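PDB 4IX3: MsStt7d protein from Micromonas, which is probably an ATP-dependent protein kinase, related to the Stt7 state transition kinases, seen here as its catalytic domain with bound magnesium. Local coordinates for residues V165-K170 against L189-L194; V169-L174 against G254-Q259. One frame throughout, in Å; residues are numbered along the deposited sequence.

Contact 1: V165-K170 against L189-L194; sequences VHRDVK and LGAAAL. With MG (magnesium ion), chain E.
H166 and A191 meet where the HRD motif of the kinase catalytic loop faces the residues that follow D188 in the DLG motif, this protein's version of the family's DFG, at the start of the activation loop. A water bridges them, donating to H166 O and accepting from A191 N, 2.9 Å from each. Beside it, A192 CA approaches H166 O at 3.3 Å in a CA-H...O contact. Just upstream, V165 pairs with A193 as an antiparallel hydrogen-bonded pair: V165 N gives its proton to A193 O and A193 N returns one to V165 O, both at 2.9 Å and with each donor in the carbonyl plane. The segment L189-A192 folds as a type I turn, closed by A192 N to L189 O, and this brings A191 round to R167. The H166 ring has CG anti to the backbone N (chi1 177°), which carries it beside its own carbonyl carbon, with D168 N at its edge. Its ND1 comes 3.7 Å from L189 CD2, the two side chains crossing at about a right angle; this nitrogen is buried without a polar partner. R167 bends at chi2 and chi3 and sets its aliphatic part against A191, with R167 CD 3.1 Å from A191 O, which lies near the guanidinium plane at its edge. Shortened to an alanine, R167 would probably leave A191 O and the A191 methyl without the cover of CD, and P210 O without the weak hydrogen bond from NH1. The D249 carboxylate, on helix 246-261, accepts from H166 N and R167 N. D168 OD2 binds the magnesium ion at 2.0 Å, a metal also held by D188 and four waters; K170 NZ reaches the syn lone pair of D168 OD1 at 2.8 Å, with a weak second bond to OD2.

Contact 2: V169-L174 against G254-Q259; sequences VKPANL and GCVMLQ
V256 presses one methyl into the bend of the chain at V169-P171, and this is the tight part of the contact. Its CG2 lies 4.0 Å from V169 CG1, and it is 3.9 Å from both K170 CA and P171 CD, so one branch is gripped by two side chains and the backbone between them. CG2 stands anti to the carbonyl carbon of V256; the other branch, CG1, is anti to the backbone N (chi1 171°) and turns to L174. V169 crosses V256 at about a right angle, whereas the P171 ring and V256 slide past each other in opposite directions. About one turn on along the helix, the Q259 side chain crosses P171 at about a right angle. The rest is looser: L174 CD1 stays 4.3 Å from V256 CG1, and A172 is partly exposed and clear of the helix. K170 turns its side chain from the helix to salt bridges with D168 and D212. The 3-10 turn at 171-172 that follows the bend is held by N173 N to K170 O and L174 N to P171 O. M123 of helix 119-125 also packs on both P171 and Q259. Such apolar seating of the catalytic loop, here the VKPAN sequence that follows HRD, on the long central helix 246-261, probably helix F, is characteristic of the C-lobe of protein kinases.

Overall arrangement
Contacts 1 and 2 both start from the same catalytic loop of the kinase C-lobe, their centres about 13 Å apart, and share V169 and K170. Along the chain the loop (165-174) comes first, then the segment that starts within the DLG motif (189-194), and some sixty residues later the helix segment (254-259). Helix 246-261 serves both contacts, meeting the loop at points about two turns apart. A probable hydrogen bond joins the two regions, D168 O to N173 ND2 at 2.8 Å. The loop is thus fastened between the helical core and the activation segment, with the magnesium-binding D168 and D188 close together at the active site.

Contact 1: V165-K170 against L189-L194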
# COMPACT_ATOMS: atom_id res chain seq x y z
N VAL B 165 -9.79 17.07 -7.37
CA VAL B 165 -8.33 17.15 -7.42
C VAL B 165 -7.79 15.73 -7.48
O VAL B 165 -8.17 14.91 -6.61
CB VAL B 165 -7.74 17.96 -6.26
CG1 VAL B 165 -6.21 17.96 -6.25
CG2 VAL B 165 -8.31 19.36 -6.31
N HIS B 166 -6.98 15.41 -8.47
CA HIS B 166 -6.64 14.00 -8.73
C HIS B 166 -5.67 13.51 -7.65
O HIS B 166 -5.82 12.38 -7.14
CB HIS B 166 -6.03 13.92 -10.15
CG HIS B 166 -5.57 12.56 -10.50
ND1 HIS B 166 -6.18 11.71 -11.38
CD2 HIS B 166 -4.47 11.89 -10.00
CE1 HIS B 166 -5.48 10.55 -11.44
NE2 HIS B 166 -4.41 10.69 -10.60
N ARG B 167 -4.67 14.32 -7.33
CA ARG B 167 -3.74 14.02 -6.24
C ARG B 167 -2.58 13.09 -6.63
O ARG B 167 -1.56 13.07 -5.93
CB ARG B 167 -4.50 13.43 -5.05
CG ARG B 167 -4.24 14.15 -3.74
CD ARG B 167 -4.24 13.18 -2.57
NE ARG B 167 -5.04 13.67 -1.45
CZ ARG B 167 -4.53 14.22 -0.35
NH1 ARG B 167 -3.22 14.35 -0.22
NH2 ARG B 167 -5.33 14.64 0.62
N ASP B 168 -2.72 12.33 -7.71
CA ASP B 168 -1.66 11.36 -8.05
C ASP B 168 -1.31 11.42 -9.53
O ASP B 168 -1.14 10.41 -10.21
CB ASP B 168 -2.06 9.92 -7.63
CG ASP B 168 -0.87 8.98 -7.49
OD1 ASP B 168 0.28 9.46 -7.50
OD2 ASP B 168 -1.09 7.74 -7.40
N VAL B 169 -1.17 12.67 -10.00
CA VAL B 169 -0.76 12.87 -11.39
C VAL B 169 0.72 12.51 -11.52
O VAL B 169 1.58 12.99 -10.74
CB VAL B 169 -1.02 14.35 -11.78
CG1 VAL B 169 -0.39 14.67 -13.13
CG2 VAL B 169 -2.52 14.63 -11.79
N LYS B 170 1.02 11.69 -12.52
CA LYS B 170 2.38 11.27 -12.80
C LYS B 170 2.34 10.45 -14.09
O LYS B 170 1.27 9.96 -14.47
CB LYS B 170 3.03 10.45 -11.63
CG LYS B 170 2.19 9.23 -11.23
CD LYS B 170 2.77 8.65 -9.96
CE LYS B 170 2.02 7.41 -9.47
NZ LYS B 170 2.05 7.35 -7.98
N LEU B 189 -8.09 7.35 -9.52
CA LEU B 189 -8.67 8.35 -8.68
C LEU B 189 -8.71 7.87 -7.22
O LEU B 189 -9.44 8.42 -6.38
CB LEU B 189 -10.09 8.69 -9.16
CG LEU B 189 -10.15 9.39 -10.51
CD1 LEU B 189 -11.50 9.23 -11.18
CD2 LEU B 189 -9.69 10.84 -10.48
N GLY B 190 -7.80 6.95 -6.86
CA GLY B 190 -7.81 6.39 -5.50
C GLY B 190 -7.45 7.36 -4.39
O GLY B 190 -7.84 7.20 -3.24
N ALA B 191 -6.71 8.42 -4.73
CA ALA B 191 -6.41 9.47 -3.76
C ALA B 191 -7.13 10.78 -4.05
O ALA B 191 -6.90 11.79 -3.39
CB ALA B 191 -4.91 9.73 -3.70
N ALA B 192 -8.01 10.76 -5.04
CA ALA B 192 -8.64 11.97 -5.46
C ALA B 192 -9.60 12.51 -4.41
O ALA B 192 -10.24 11.76 -3.63
CB ALA B 192 -9.37 11.73 -6.76
N ALA B 193 -9.75 13.83 -4.41
CA ALA B 193 -10.67 14.52 -3.52
C ALA B 193 -11.77 15.21 -4.29
O ALA B 193 -11.51 15.82 -5.33
CB ALA B 193 -9.96 15.53 -2.61
N LEU B 194 -13.01 15.06 -3.82
CA LEU B 194 -14.08 15.99 -4.24
C LEU B 194 -14.18 17.17 -3.27
O LEU B 194 -14.42 16.97 -2.07
CB LEU B 194 -15.43 15.25 -4.38
CG LEU B 194 -16.59 16.14 -4.81
CD1 LEU B 194 -16.34 16.82 -6.14
CD2 LEU B 194 -17.88 15.31 -4.82
MG MG E . -2.23 6.23 -6.73
O HOH W 1 -5.56 9.54 -7.09
O HOH W 2 -3.56 7.56 -5.86
O HOH W 3 -3.57 4.67 -6.13
O HOH W 4 -1.08 4.82 -7.58
O HOH W 5 -1.24 6.11 -5.00

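Contact 2: V169-L174 against G254-Q259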
# COMPACT_ATOMS: atom_id res chain seq x y z
N VAL B 169 -1.17 12.67 -10.00
CA VAL B 169 -0.76 12.87 -11.39
C VAL B 169 0.72 12.51 -11.52
O VAL B 169 1.58 12.99 -10.74
CB VAL B 169 -1.02 14.35 -11.78
CG1 VAL B 169 -0.39 14.67 -13.13
CG2 VAL B 169 -2.52 14.63 -11.79
N LYS B 170 1.02 11.69 -12.52
CA LYS B 170 2.38 11.27 -12.80
C LYS B 170 2.34 10.45 -14.09
O LYS B 170 1.27 9.96 -14.47
CB LYS B 170 3.03 10.45 -11.63
CG LYS B 170 2.19 9.23 -11.23
CD LYS B 170 2.77 8.65 -9.96
CE LYS B 170 2.02 7.41 -9.47
NZ LYS B 170 2.05 7.35 -7.98
N PRO B 171 3.48 10.23 -14.75
CA PRO B 171 3.49 9.43 -15.96
C PRO B 171 2.91 8.01 -15.80
O PRO B 171 2.26 7.50 -16.73
CB PRO B 171 4.97 9.46 -16.38
CG PRO B 171 5.45 10.82 -15.87
CD PRO B 171 4.80 10.88 -14.50
N ALA B 172 3.09 7.37 -14.64
CA ALA B 172 2.59 6.02 -14.46
C ALA B 172 1.06 6.01 -14.45
O ALA B 172 0.47 4.94 -14.58
CB ALA B 172 3.09 5.41 -13.13
N ASN B 173 0.43 7.16 -14.20
CA ASN B 173 -1.03 7.28 -14.16
C ASN B 173 -1.61 7.94 -15.43
O ASN B 173 -2.75 8.41 -15.41
CB ASN B 173 -1.52 8.00 -12.90
CG ASN B 173 -1.57 7.08 -11.70
OD1 ASN B 173 -1.59 5.85 -11.86
ND2 ASN B 173 -1.58 7.66 -10.52
N LEU B 174 -0.86 7.83 -16.53
CA LEU B 174 -1.37 8.27 -17.83
C LEU B 174 -1.26 7.11 -18.80
O LEU B 174 -0.27 6.37 -18.80
CB LEU B 174 -0.56 9.49 -18.31
CG LEU B 174 -0.84 10.77 -17.51
CD1 LEU B 174 0.30 11.80 -17.69
CD2 LEU B 174 -2.19 11.37 -17.93
N GLY B 254 3.75 19.84 -13.66
CA GLY B 254 5.10 20.35 -13.99
C GLY B 254 6.18 19.28 -13.96
O GLY B 254 7.00 19.20 -14.85
N CYS B 255 6.05 18.33 -13.01
CA CYS B 255 6.93 17.18 -13.02
C CYS B 255 6.78 16.33 -14.24
O CYS B 255 7.77 15.88 -14.81
CB CYS B 255 6.71 16.33 -11.75
SG CYS B 255 7.16 17.12 -10.18
N VAL B 256 5.52 16.06 -14.64
CA VAL B 256 5.31 15.29 -15.88
C VAL B 256 5.99 16.05 -17.04
O VAL B 256 6.64 15.40 -17.86
CB VAL B 256 3.79 15.17 -16.17
CG1 VAL B 256 3.52 14.58 -17.55
CG2 VAL B 256 3.12 14.30 -15.09
N MET B 257 5.78 17.35 -17.13
CA MET B 257 6.37 18.12 -18.21
C MET B 257 7.91 18.01 -18.25
O MET B 257 8.48 17.81 -19.33
CB MET B 257 6.00 19.57 -18.07
CG MET B 257 6.60 20.42 -19.19
SD MET B 257 5.73 21.96 -19.38
CE MET B 257 6.80 22.76 -20.60
N LEU B 258 8.55 18.12 -17.07
CA LEU B 258 10.01 17.96 -17.03
C LEU B 258 10.42 16.62 -17.62
O LEU B 258 11.41 16.53 -18.34
CB LEU B 258 10.52 18.06 -15.60
CG LEU B 258 10.47 19.48 -14.99
CD1 LEU B 258 10.55 19.47 -13.48
CD2 LEU B 258 11.59 20.37 -15.57
N GLN B 259 9.74 15.54 -17.21
CA GLN B 259 10.13 14.24 -17.70
C GLN B 259 9.88 14.05 -19.19
O GLN B 259 10.66 13.41 -19.87
CB GLN B 259 9.44 13.18 -16.86
CG GLN B 259 9.81 13.26 -15.39
CD GLN B 259 9.59 11.98 -14.63
OE1 GLN B 259 10.54 11.33 -14.13
NE2 GLN B 259 8.34 11.69 -14.42